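2,3-dihydroxybenzoate-AMP ligase (Mycobacterium smegmatis, PDB 5KEI) belongs to the ANL superfamily of AMP-binding enzymes, which pair a large N-terminal domain with a small C-terminal domain. Local coordinates at residues Arg97-Leu102 / Glu139-Val144; Leu160-Val165 / Asp179-Leu184; Asp337-Arg342 / Val371-Gln376; Gln376-Ser381 / Ala447-Val452. One frame throughout, in Å; residues are numbered along the deposited sequence.

Contact 1 (Arg97-Leu102 / Glu139-Val144)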
loop_
_atom_site.group_PDB
_atom_site.type_symbol
_atom_site.label_atom_id
_atom_site.label_comp_id
_atom_site.label_asym_id
_atom_site.label_seq_id
_atom_site.Cartn_x
_atom_site.Cartn_y
_atom_site.Cartn_z
ATOM N N ARG A 97 17.666 0.807 2.674
ATOM C CA ARG A 97 16.419 1.055 1.975
ATOM C C ARG A 97 16.681 1.970 0.795
ATOM O O ARG A 97 17.535 2.859 0.843
ATOM C CB ARG A 97 15.397 1.574 2.979
ATOM C CG ARG A 97 15.397 0.555 4.127
ATOM C CD ARG A 97 14.595 0.875 5.312
ATOM N NE ARG A 97 15.269 1.700 6.309
ATOM C CZ ARG A 97 16.340 1.352 7.017
ATOM N NH1 ARG A 97 16.808 2.199 7.920
ATOM N NH2 ARG A 97 16.959 0.200 6.818
ATOM N N VAL A 98 16.000 1.671 -0.299
ATOM C CA VAL A 98 16.218 2.338 -1.566
ATOM C C VAL A 98 14.874 2.805 -2.109
ATOM O O VAL A 98 13.962 2.005 -2.296
ATOM C CB VAL A 98 16.926 1.390 -2.584
ATOM C CG1 VAL A 98 17.036 2.042 -3.972
ATOM C CG2 VAL A 98 18.317 0.971 -2.047
ATOM N N LEU A 99 14.746 4.101 -2.358
ATOM C CA LEU A 99 13.507 4.635 -2.909
ATOM C C LEU A 99 13.406 4.247 -4.371
ATOM O O LEU A 99 14.341 4.444 -5.133
ATOM C CB LEU A 99 13.443 6.157 -2.760
ATOM C CG LEU A 99 13.437 6.734 -1.349
ATOM C CD1 LEU A 99 13.308 8.254 -1.394
ATOM C CD2 LEU A 99 12.321 6.143 -0.532
ATOM N N VAL A 100 12.265 3.697 -4.763
ATOM C CA VAL A 100 12.053 3.294 -6.152
ATOM C C VAL A 100 10.810 3.955 -6.777
ATOM O O VAL A 100 9.712 3.905 -6.210
ATOM C CB VAL A 100 11.919 1.765 -6.259
ATOM C CG1 VAL A 100 11.755 1.340 -7.710
ATOM C CG2 VAL A 100 13.114 1.098 -5.623
ATOM N N GLN A 101 10.997 4.567 -7.944
ATOM C CA GLN A 101 9.908 5.203 -8.681
ATOM C C GLN A 101 10.090 4.979 -10.179
ATOM O O GLN A 101 10.739 5.767 -10.861
ATOM C CB GLN A 101 9.834 6.703 -8.369
ATOM C CG GLN A 101 8.673 7.420 -9.068
ATOM C CD GLN A 101 8.487 8.870 -8.627
ATOM O OE1 GLN A 101 9.390 9.710 -8.754
ATOM N NE2 GLN A 101 7.304 9.165 -8.100
ATOM N N LEU A 102 9.516 3.895 -10.687
ATOM C CA LEU A 102 9.684 3.511 -12.079
ATOM C C LEU A 102 8.346 3.341 -12.815
ATOM O O LEU A 102 7.362 2.872 -12.236
ATOM C CB LEU A 102 10.481 2.210 -12.169
ATOM C CG LEU A 102 11.945 2.231 -11.728
ATOM C CD1 LEU A 102 12.513 0.833 -11.840
ATOM C CD2 LEU A 102 12.721 3.182 -12.612
ATOM N N GLU A 139 13.500 10.398 4.566
ATOM C CA GLU A 139 13.635 10.602 6.003
ATOM C C GLU A 139 13.132 9.420 6.830
ATOM O O GLU A 139 13.794 9.001 7.777
ATOM C CB GLU A 139 12.894 11.875 6.424
ATOM C CG GLU A 139 13.619 12.704 7.469
ATOM C CD GLU A 139 13.405 14.204 7.282
ATOM O OE1 GLU A 139 12.292 14.622 6.874
ATOM O OE2 GLU A 139 14.365 14.966 7.540
ATOM N N VAL A 140 11.967 8.882 6.483
ATOM C CA VAL A 140 11.390 7.798 7.277
ATOM C C VAL A 140 12.193 6.495 7.088
ATOM O O VAL A 140 12.427 5.754 8.047
ATOM C CB VAL A 140 9.894 7.580 6.925
ATOM C CG1 VAL A 140 9.334 6.358 7.649
ATOM C CG2 VAL A 140 9.068 8.818 7.286
ATOM N N SER A 141 12.648 6.248 5.860
ATOM C CA SER A 141 13.307 4.990 5.518
ATOM C C SER A 141 14.826 5.000 5.681
ATOM O O SER A 141 15.457 3.944 5.581
ATOM C CB SER A 141 12.977 4.592 4.071
ATOM O OG SER A 141 13.388 5.592 3.152
ATOM N N SER A 142 15.411 6.176 5.903
ATOM C CA SER A 142 16.877 6.316 5.876
ATOM C C SER A 142 17.434 5.793 4.554
ATOM O O SER A 142 18.494 5.178 4.524
ATOM C CB SER A 142 17.538 5.573 7.049
ATOM O OG SER A 142 17.102 6.098 8.292
ATOM N N ALA A 143 16.703 6.036 3.471
ATOM C CA ALA A 143 17.124 5.613 2.142
ATOM C C ALA A 143 18.550 6.056 1.836
ATOM O O ALA A 143 18.967 7.150 2.215
ATOM C CB ALA A 143 16.165 6.153 1.084
ATOM N N VAL A 144 19.298 5.192 1.156
ATOM C CA VAL A 144 20.682 5.485 0.800
ATOM C C VAL A 144 20.804 5.710 -0.710
ATOM O O VAL A 144 21.850 6.109 -1.214
ATOM C CB VAL A 144 21.640 4.354 1.263
ATOM C CG1 VAL A 144 21.367 4.028 2.711
ATOM C CG2 VAL A 144 21.485 3.107 0.403
HETATM O O HOH W 1 14.684 4.520 8.722
HETATM O O HOH W 2 18.852 2.475 4.465
#

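Contact 2 (Leu160-Val165 / Asp179-Leu184)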
loop_
_atom_site.group_PDB
_atom_site.type_symbol
_atom_site.label_atom_id
_atom_site.label_comp_id
_atom_site.label_asym_id
_atom_site.label_seq_id
_atom_site.Cartn_x
_atom_site.Cartn_y
_atom_site.Cartn_z
ATOM N N LEU A 160 14.370 16.678 -9.423
ATOM C CA LEU A 160 13.822 16.073 -8.221
ATOM C C LEU A 160 14.910 15.400 -7.407
ATOM O O LEU A 160 15.025 15.610 -6.200
ATOM C CB LEU A 160 12.745 15.056 -8.596
ATOM C CG LEU A 160 12.417 14.015 -7.538
ATOM C CD1 LEU A 160 11.642 14.647 -6.399
ATOM C CD2 LEU A 160 11.648 12.863 -8.165
ATOM N N ALA A 161 15.703 14.578 -8.078
ATOM C CA ALA A 161 16.798 13.892 -7.418
ATOM C C ALA A 161 17.781 14.904 -6.819
ATOM O O ALA A 161 18.285 14.702 -5.710
ATOM C CB ALA A 161 17.501 12.961 -8.396
ATOM N N ARG A 162 18.021 15.999 -7.544
ATOM C CA ARG A 162 18.966 17.030 -7.121
ATOM C C ARG A 162 18.508 17.709 -5.837
ATOM O O ARG A 162 19.289 17.860 -4.899
ATOM C CB ARG A 162 19.189 18.066 -8.238
ATOM C CG ARG A 162 20.096 17.555 -9.368
ATOM C CD ARG A 162 20.509 18.632 -10.359
ATOM N NE ARG A 162 19.493 18.867 -11.378
ATOM C CZ ARG A 162 19.531 18.372 -12.615
ATOM N NH1 ARG A 162 20.539 17.602 -13.010
ATOM N NH2 ARG A 162 18.550 18.649 -13.461
ATOM N N GLU A 163 17.240 18.088 -5.760
ATOM C CA GLU A 163 16.763 18.711 -4.534
ATOM C C GLU A 163 16.624 17.685 -3.402
ATOM O O GLU A 163 16.734 18.044 -2.227
ATOM C CB GLU A 163 15.441 19.443 -4.780
ATOM C CG GLU A 163 15.495 20.562 -5.858
ATOM C CD GLU A 163 16.716 21.505 -5.766
ATOM O OE1 GLU A 163 17.317 21.684 -4.672
ATOM O OE2 GLU A 163 17.071 22.084 -6.820
ATOM N N LEU A 164 16.418 16.410 -3.752
ATOM C CA LEU A 164 16.310 15.340 -2.750
ATOM C C LEU A 164 17.619 15.065 -1.996
ATOM O O LEU A 164 17.632 14.974 -0.765
ATOM C CB LEU A 164 15.837 14.034 -3.395
ATOM C CG LEU A 164 15.565 12.955 -2.346
ATOM C CD1 LEU A 164 14.454 13.420 -1.414
ATOM C CD2 LEU A 164 15.227 11.602 -2.966
ATOM N N VAL A 165 18.711 14.901 -2.735
ATOM C CA VAL A 165 19.997 14.624 -2.115
ATOM C C VAL A 165 20.496 15.853 -1.351
ATOM O O VAL A 165 21.237 15.716 -0.371
ATOM C CB VAL A 165 21.068 14.182 -3.154
ATOM C CG1 VAL A 165 22.376 13.849 -2.456
ATOM C CG2 VAL A 165 20.597 12.960 -3.943
ATOM N N ASP A 179 18.700 9.231 -19.369
ATOM C CA ASP A 179 19.751 10.248 -19.369
ATOM C C ASP A 179 20.130 10.606 -17.944
ATOM O O ASP A 179 19.431 11.392 -17.299
ATOM C CB ASP A 179 19.310 11.519 -20.107
ATOM C CG ASP A 179 18.959 11.266 -21.564
ATOM O OD1 ASP A 179 19.526 10.317 -22.148
ATOM O OD2 ASP A 179 18.131 12.027 -22.128
ATOM N N ALA A 180 21.244 10.049 -17.471
ATOM C CA ALA A 180 21.641 10.181 -16.069
ATOM C C ALA A 180 22.085 11.593 -15.670
ATOM O O ALA A 180 21.984 11.952 -14.494
ATOM C CB ALA A 180 22.744 9.193 -15.749
ATOM N N ALA A 181 22.556 12.384 -16.637
ATOM C CA ALA A 181 23.255 13.650 -16.355
ATOM C C ALA A 181 24.414 13.418 -15.358
ATOM O O ALA A 181 25.312 12.603 -15.618
ATOM C CB ALA A 181 22.278 14.714 -15.826
ATOM N N GLU A 182 24.375 14.101 -14.214
ATOM C CA GLU A 182 25.459 14.026 -13.210
ATOM C C GLU A 182 25.423 12.732 -12.397
ATOM O O GLU A 182 26.359 12.425 -11.666
ATOM C CB GLU A 182 25.351 15.204 -12.254
ATOM C CG GLU A 182 23.948 15.242 -11.693
ATOM C CD GLU A 182 23.325 16.600 -11.716
ATOM O OE1 GLU A 182 23.359 17.291 -10.681
ATOM O OE2 GLU A 182 22.804 16.980 -12.787
ATOM N N PHE A 183 24.324 11.991 -12.517
ATOM C CA PHE A 183 24.103 10.814 -11.696
ATOM C C PHE A 183 24.544 9.546 -12.392
ATOM O O PHE A 183 25.131 9.600 -13.470
ATOM C CB PHE A 183 22.633 10.701 -11.313
ATOM C CG PHE A 183 22.087 11.928 -10.672
ATOM C CD1 PHE A 183 22.444 12.264 -9.380
ATOM C CD2 PHE A 183 21.199 12.746 -11.353
ATOM C CE1 PHE A 183 21.927 13.393 -8.775
ATOM C CE2 PHE A 183 20.674 13.881 -10.751
ATOM C CZ PHE A 183 21.039 14.206 -9.462
ATOM N N LEU A 184 24.253 8.413 -11.754
ATOM C CA LEU A 184 24.582 7.084 -12.269
ATOM C C LEU A 184 23.570 6.610 -13.310
ATOM O O LEU A 184 22.391 6.946 -13.229
ATOM C CB LEU A 184 24.636 6.078 -11.122
ATOM C CG LEU A 184 25.805 6.149 -10.144
ATOM C CD1 LEU A 184 25.368 5.691 -8.752
ATOM C CD2 LEU A 184 26.947 5.299 -10.654
#

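Contact 3 (Asp337-Arg342 / Val371-Gln376)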
loop_
_atom_site.group_PDB
_atom_site.type_symbol
_atom_site.label_atom_id
_atom_site.label_comp_id
_atom_site.label_asym_id
_atom_site.label_seq_id
_atom_site.Cartn_x
_atom_site.Cartn_y
_atom_site.Cartn_z
ATOM N N ASP A 337 -22.649 -0.121 -12.135
ATOM C CA ASP A 337 -21.403 -0.130 -12.905
ATOM C C ASP A 337 -20.820 -1.539 -12.989
ATOM O O ASP A 337 -20.257 -1.920 -14.015
ATOM C CB ASP A 337 -20.390 0.834 -12.300
ATOM C CG ASP A 337 -20.828 2.272 -12.405
ATOM O OD1 ASP A 337 -21.384 2.644 -13.461
ATOM O OD2 ASP A 337 -20.633 3.035 -11.431
ATOM N N ALA A 338 -20.976 -2.320 -11.924
ATOM C CA ALA A 338 -20.629 -3.742 -11.975
ATOM C C ALA A 338 -21.422 -4.420 -13.063
ATOM O O ALA A 338 -20.877 -5.235 -13.818
ATOM C CB ALA A 338 -20.876 -4.418 -10.650
ATOM N N ALA A 339 -22.706 -4.062 -13.150
ATOM C CA ALA A 339 -23.591 -4.629 -14.165
ATOM C C ALA A 339 -23.054 -4.332 -15.544
ATOM O O ALA A 339 -22.935 -5.239 -16.382
ATOM C CB ALA A 339 -25.026 -4.078 -14.020
ATOM N N LEU A 340 -22.738 -3.058 -15.774
ATOM C CA LEU A 340 -22.202 -2.609 -17.063
ATOM C C LEU A 340 -20.946 -3.377 -17.428
ATOM O O LEU A 340 -20.799 -3.880 -18.542
ATOM C CB LEU A 340 -21.887 -1.117 -17.041
ATOM C CG LEU A 340 -21.317 -0.541 -18.340
ATOM C CD1 LEU A 340 -22.365 -0.607 -19.426
ATOM C CD2 LEU A 340 -20.884 0.890 -18.120
ATOM N N VAL A 341 -20.048 -3.471 -16.460
ATOM C CA VAL A 341 -18.780 -4.132 -16.673
ATOM C C VAL A 341 -18.946 -5.588 -17.090
ATOM O O VAL A 341 -18.290 -6.039 -18.026
ATOM C CB VAL A 341 -17.914 -4.054 -15.412
ATOM C CG1 VAL A 341 -16.779 -5.082 -15.469
ATOM C CG2 VAL A 341 -17.392 -2.644 -15.243
ATOM N N ARG A 342 -19.812 -6.346 -16.435
ATOM C CA ARG A 342 -19.879 -7.742 -16.855
ATOM C C ARG A 342 -21.027 -8.017 -17.822
ATOM O O ARG A 342 -21.478 -9.142 -17.969
ATOM C CB ARG A 342 -19.926 -8.685 -15.643
ATOM C CG ARG A 342 -20.988 -8.462 -14.638
ATOM C CD ARG A 342 -20.717 -9.358 -13.429
ATOM N NE ARG A 342 -20.617 -10.774 -13.792
ATOM C CZ ARG A 342 -21.654 -11.550 -14.124
ATOM N NH1 ARG A 342 -22.896 -11.058 -14.165
ATOM N NH2 ARG A 342 -21.446 -12.822 -14.432
ATOM N N VAL A 371 -23.361 -11.773 -6.123
ATOM C CA VAL A 371 -22.222 -11.600 -5.232
ATOM C C VAL A 371 -21.116 -10.774 -5.910
ATOM O O VAL A 371 -20.500 -9.915 -5.272
ATOM C CB VAL A 371 -21.685 -12.953 -4.764
ATOM C CG1 VAL A 371 -20.331 -12.799 -4.051
ATOM C CG2 VAL A 371 -22.691 -13.592 -3.831
ATOM N N LEU A 372 -20.897 -11.014 -7.203
ATOM C CA LEU A 372 -19.931 -10.248 -7.982
ATOM C C LEU A 372 -20.325 -8.771 -8.092
ATOM O O LEU A 372 -19.467 -7.892 -8.161
ATOM C CB LEU A 372 -19.786 -10.826 -9.392
ATOM C CG LEU A 372 -19.377 -12.286 -9.546
ATOM C CD1 LEU A 372 -19.240 -12.664 -11.020
ATOM C CD2 LEU A 372 -18.087 -12.573 -8.793
ATOM N N GLU A 373 -21.623 -8.501 -8.104
ATOM C CA GLU A 373 -22.104 -7.167 -8.429
ATOM C C GLU A 373 -22.493 -6.361 -7.187
ATOM O O GLU A 373 -22.519 -5.140 -7.241
ATOM C CB GLU A 373 -23.288 -7.248 -9.413
ATOM C CG GLU A 373 -22.865 -7.702 -10.819
ATOM C CD GLU A 373 -23.987 -7.700 -11.869
ATOM O OE1 GLU A 373 -25.136 -7.321 -11.549
ATOM O OE2 GLU A 373 -23.708 -8.084 -13.032
ATOM N N ASN A 374 -22.758 -7.018 -6.062
ATOM C CA ASN A 374 -23.220 -6.269 -4.897
ATOM C C ASN A 374 -22.359 -6.390 -3.650
ATOM O O ASN A 374 -22.751 -5.889 -2.590
ATOM C CB ASN A 374 -24.646 -6.684 -4.534
ATOM C CG ASN A 374 -25.621 -6.411 -5.646
ATOM O OD1 ASN A 374 -26.186 -5.327 -5.731
ATOM N ND2 ASN A 374 -25.827 -7.396 -6.508
ATOM N N THR A 375 -21.219 -7.076 -3.752
ATOM C CA THR A 375 -20.328 -7.225 -2.595
ATOM C C THR A 375 -18.904 -6.794 -2.930
ATOM O O THR A 375 -18.530 -6.714 -4.096
ATOM C CB THR A 375 -20.295 -8.699 -2.046
ATOM O OG1 THR A 375 -19.517 -9.544 -2.909
ATOM C CG2 THR A 375 -21.703 -9.264 -1.912
ATOM N N GLN A 376 -18.106 -6.521 -1.904
ATOM C CA GLN A 376 -16.680 -6.311 -2.114
ATOM C C GLN A 376 -15.874 -7.501 -1.551
ATOM O O GLN A 376 -14.789 -7.314 -0.999
ATOM C CB GLN A 376 -16.216 -4.991 -1.478
ATOM C CG GLN A 376 -16.678 -3.726 -2.199
ATOM C CD GLN A 376 -18.188 -3.552 -2.223
ATOM O OE1 GLN A 376 -18.823 -3.296 -1.185
ATOM N NE2 GLN A 376 -18.780 -3.682 -3.423
#

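Contact 4 (Gln376-Ser381 / Ala447-Val452)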
loop_
_atom_site.group_PDB
_atom_site.type_symbol
_atom_site.label_atom_id
_atom_site.label_comp_id
_atom_site.label_asym_id
_atom_site.label_seq_id
_atom_site.Cartn_x
_atom_site.Cartn_y
_atom_site.Cartn_z
ATOM N N GLN A 376 -18.106 -6.521 -1.904
ATOM C CA GLN A 376 -16.680 -6.311 -2.114
ATOM C C GLN A 376 -15.874 -7.501 -1.551
ATOM O O GLN A 376 -14.789 -7.314 -0.999
ATOM C CB GLN A 376 -16.216 -4.991 -1.478
ATOM C CG GLN A 376 -16.678 -3.726 -2.199
ATOM C CD GLN A 376 -18.188 -3.552 -2.223
ATOM O OE1 GLN A 376 -18.823 -3.296 -1.185
ATOM N NE2 GLN A 376 -18.780 -3.682 -3.423
ATOM N N GLY A 377 -16.415 -8.715 -1.692
ATOM C CA GLY A 377 -15.681 -9.936 -1.372
ATOM C C GLY A 377 -15.636 -10.370 0.086
ATOM O O GLY A 377 -16.443 -9.924 0.902
ATOM N N ARG A 378 -14.714 -11.270 0.416
ATOM C CA ARG A 378 -14.528 -11.705 1.799
ATOM C C ARG A 378 -13.047 -12.074 1.942
ATOM O O ARG A 378 -12.363 -12.207 0.916
ATOM C CB ARG A 378 -15.492 -12.875 2.167
ATOM C CG ARG A 378 -15.306 -14.166 1.378
ATOM C CD ARG A 378 -16.338 -15.255 1.734
ATOM N NE ARG A 378 -16.242 -16.345 0.766
ATOM C CZ ARG A 378 -15.423 -17.384 0.891
ATOM N NH1 ARG A 378 -14.659 -17.493 1.961
ATOM N NH2 ARG A 378 -15.363 -18.317 -0.049
ATOM N N PRO A 379 -12.538 -12.199 3.197
ATOM C CA PRO A 379 -11.085 -12.311 3.428
ATOM C C PRO A 379 -10.371 -13.469 2.721
ATOM O O PRO A 379 -10.904 -14.561 2.529
ATOM C CB PRO A 379 -10.986 -12.477 4.952
ATOM C CG PRO A 379 -12.183 -11.769 5.465
ATOM C CD PRO A 379 -13.267 -12.051 4.474
ATOM N N LEU A 380 -9.136 -13.176 2.338
ATOM C CA LEU A 380 -8.291 -14.076 1.562
ATOM C C LEU A 380 -7.885 -15.307 2.349
ATOM O O LEU A 380 -7.852 -16.419 1.818
ATOM C CB LEU A 380 -7.042 -13.327 1.105
ATOM C CG LEU A 380 -5.846 -14.051 0.482
ATOM C CD1 LEU A 380 -6.255 -14.895 -0.729
ATOM C CD2 LEU A 380 -4.801 -12.996 0.096
ATOM N N SER A 381 -7.565 -15.083 3.615
ATOM C CA SER A 381 -7.045 -16.123 4.475
ATOM C C SER A 381 -8.077 -16.527 5.518
ATOM O O SER A 381 -8.804 -15.675 6.054
ATOM C CB SER A 381 -5.761 -15.642 5.155
ATOM O OG SER A 381 -5.186 -16.639 5.974
ATOM N N ALA A 447 -24.722 -13.479 2.188
ATOM C CA ALA A 447 -24.228 -13.813 3.523
ATOM C C ALA A 447 -22.745 -14.179 3.515
ATOM O O ALA A 447 -22.292 -14.940 2.667
ATOM C CB ALA A 447 -25.039 -14.957 4.111
ATOM N N GLY A 448 -21.995 -13.642 4.474
ATOM C CA GLY A 448 -20.569 -13.920 4.572
ATOM C C GLY A 448 -19.720 -12.852 3.904
ATOM O O GLY A 448 -18.514 -12.746 4.155
ATOM N N TYR A 449 -20.351 -12.048 3.055
ATOM C CA TYR A 449 -19.618 -11.074 2.267
ATOM C C TYR A 449 -19.691 -9.671 2.867
ATOM O O TYR A 449 -20.594 -9.344 3.643
ATOM C CB TYR A 449 -20.114 -11.097 0.814
ATOM C CG TYR A 449 -19.599 -12.326 0.089
ATOM C CD1 TYR A 449 -18.437 -12.268 -0.675
ATOM C CD2 TYR A 449 -20.249 -13.562 0.212
ATOM C CE1 TYR A 449 -17.934 -13.403 -1.320
ATOM C CE2 TYR A 449 -19.755 -14.707 -0.422
ATOM C CZ TYR A 449 -18.588 -14.623 -1.187
ATOM O OH TYR A 449 -18.086 -15.746 -1.830
ATOM N N LEU A 450 -18.697 -8.867 2.512
ATOM C CA LEU A 450 -18.584 -7.493 2.963
ATOM C C LEU A 450 -19.230 -6.500 2.004
ATOM O O LEU A 450 -19.232 -6.713 0.794
ATOM C CB LEU A 450 -17.111 -7.127 3.135
ATOM C CG LEU A 450 -16.411 -7.695 4.358
ATOM C CD1 LEU A 450 -14.985 -7.149 4.438
ATOM C CD2 LEU A 450 -17.208 -7.349 5.599
ATOM N N GLU A 451 -19.760 -5.405 2.546
ATOM C CA GLU A 451 -20.051 -4.229 1.726
ATOM C C GLU A 451 -19.442 -2.966 2.327
ATOM O O GLU A 451 -19.638 -2.684 3.509
ATOM C CB GLU A 451 -21.544 -4.017 1.550
ATOM C CG GLU A 451 -21.836 -2.738 0.781
ATOM C CD GLU A 451 -23.314 -2.474 0.593
ATOM O OE1 GLU A 451 -24.104 -2.850 1.486
ATOM O OE2 GLU A 451 -23.679 -1.899 -0.454
ATOM N N VAL A 452 -18.703 -2.217 1.510
ATOM C CA VAL A 452 -18.072 -0.970 1.943
ATOM C C VAL A 452 -19.050 0.177 1.743
ATOM O O VAL A 452 -19.538 0.395 0.628
ATOM C CB VAL A 452 -16.766 -0.668 1.158
ATOM C CG1 VAL A 452 -16.230 0.677 1.550
ATOM C CG2 VAL A 452 -15.707 -1.754 1.390
HETATM O O HOH W 3 -17.353 -18.530 -2.585
#

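Contact 1 (Arg97-Leu102 / Glu139-Val144)
The side chain of R97 wraps around the carbonyl oxygen of S141, with CB, CG and CD alongside it and CD at 3.2 Å from S141 O. With CG beside the backbone N (chi1 -52°) and a bend at chi3 (-86°), the chain turns back so that NE also faces this oxygen. R97 NE donates to S141 O, but at 2.4 Å the bond is implausibly short and its detail doubtful. Further out, NH1 passes S142 CB obliquely, shares water 1 with V140 O and S142 OG, and is hydrogen-bonded to S20. Water 2 links R97 N to S142 O and sits 3.7 Å above one face of the guanidinium. Helix 131-141 ends here, and S142 adopts a positive phi (54°) that swings the chain towards strand 145-149. The helix belongs to a beta-alpha-beta crossover from strand 121-124 to strand 145-149 that passes over the intervening parallel strand 97-101. V144 N donates to R97 O (2.9 Å), next to the pairing of L99 with A145 and V147; A143 CA adds a CA-H...O contact to the same carbonyl. Next along the strand, L99 sets CG against A143 CB at 3.7 Å, while its CD2 approaches S141 OG. That hydroxyl is hydrogen-bonded to F137 O and takes a weak bond from A143 N.

Contact 2 (Leu160-Val165 / Asp179-Leu184)
R162 reaches from its helix to E182 in the facing turn, and NH1 and OE2 form a salt bridge at the edge of the guanidinium. The separation of R162 NH1 and E182 OE2, 2.4 Å, is unrealistically short, and the N-H...O angle of 126° is far from straight, so the detail of this ion pair is doubtful. The other carboxylate oxygen, E182 OE1, lies against the aliphatic part of the arginine, 3.2 Å from R162 CD. R162 NH2 has a second, weak and long ion pair with D159. Because E182 is exposed and touches a crystal neighbour, its pose may partly reflect the lattice. V165 N binds A161 O within the helix and F183 N closes a type II' turn on A180 O at 3.1 Å; outside the segments, S167 OG bonds to the carbonyls of E163 and L164, and L184 pairs with V174 and V176. Beside the charged pair, F183 points its CZ at the helix, 3.5 Å from R162 CG at the ring edge and 3.9 Å from A161 CB. E182 CG, from the same turn, lies over one ring face, 3.6 Å above its plane. The turn joins strand 173-177 to strand 184-185, at the outer side of the seven-stranded sheet; V174 touches both F183 and A161, and helix 158-167 rests on helix 131-141 through L160 and L164.

Contact 3 (Asp337-Arg342 / Val371-Gln376)
E373 and R342 join two helices, 335-344 and 369-374, by a salt bridge over a close approach at A338. Helix 335-344 is the helical link of a beta-alpha-beta unit between the adjacent parallel strands 325-328 and 349-354 of the large mixed sheet, and helix 369-374 lies against it. The glutamate chain is extended beyond CG (chi2 -176°), which carries its carboxylate across to A339 and R342 of helix 335-344. Its CG lies 3.8 Å from A338 CB, and E373 CA is 3.7 Å from the same methyl, consistent with the close backbone approach here. R342 takes the less common first torsion that sets CG between its own N and carbonyl carbon (chi1 55°), then bends at chi3, and its chain crosses the glutamate at about a right angle. As a result E373 OE2 lies 3.2 Å from R342 CG and also accepts from NH1 at 3.3 Å. The NH1 bond is nearly straight and leaves in the guanidinium plane, yet it meets the oxygen from above the carboxylate plane; the two flat groups are 60° apart. L372 approaches the guanidinium obliquely, its CD1 3.6 Å from R342 NE, while that nitrogen is hydrogen-bonded to P347 O beyond the helix. The L372 carbonyl is in turn held by Q351. At the end of helix 369-374, where T375 leaves helical geometry, its hydroxyl folds back on the chain: T375 OG1 donates to V371 O at 2.6 Å.

Contact 4 (Gln376-Ser381 / Ala447-Val452)
Q376-R378 and G448-V452 run roughly antiparallel, their end-to-end directions 143° apart, and two backbone bonds converge on L450. Q376 N donates to L450 O at 2.9 Å, whereas L450 N donates to the carbonyl of the next residue, G377 O, at 3.0 Å. G377 has a positive phi (82°), and its CA lies in plane at the edge of the Y449 ring. The ladder is prolonged by a side chain: with a bend at chi2 (63°), Q376 brings OE1 round to accept from V452 N at 2.9 Å, in the plane of the amide carbonyl and much as a backbone oxygen would. The amide is held at its other end too, NE2 being bonded to Q351. On the other side of G377, R378 runs extended from CG to NE across the Y449 ring. Its CD sits over one face, 4.0 Å from the ring centroid, in a CH-pi contact offset toward the rim. The guanidinium stands almost perpendicular to the ring and turns its edge to the phenol; R378 NE makes a weak but straight bond to Y449 OH at 3.2 Å, and water 3 bridges NH2 and the same oxygen. D367 is a further, weak partner of that hydroxyl, while E451 points away to a salt bridge with R439. Strand 378-379 is outermost in the nine-stranded sheet, beside strand 360-362, and strand 450-455 outermost in the four-stranded antiparallel sheet, beside strand 432-440, so the contact links the margins of the two sheets, through residues just ahead of strand 378-379.

How the contacts relate
The contacts form two pairs on opposite sides of the chain's centre. Contacts 1 and 2, with centres 14 Å apart, both lie on the seven-stranded sheet and touch directly, L99 CD1 meeting L164 CD2 at 4.2 Å. Contacts 3 and 4 are likewise 14 Å apart between centres and share Q376, in the short link between helix 369-374 and strand 378-379; T375 CG2 packs on Y449 CB at 3.6 Å. Between the pairs the centres are 34 to 45 Å apart, and even the nearest atoms of contacts 1 and 4 are about 23 Å apart. Contact 1 is buried, contacts 3 and 4 are partly so, and contact 2 lies at the surface.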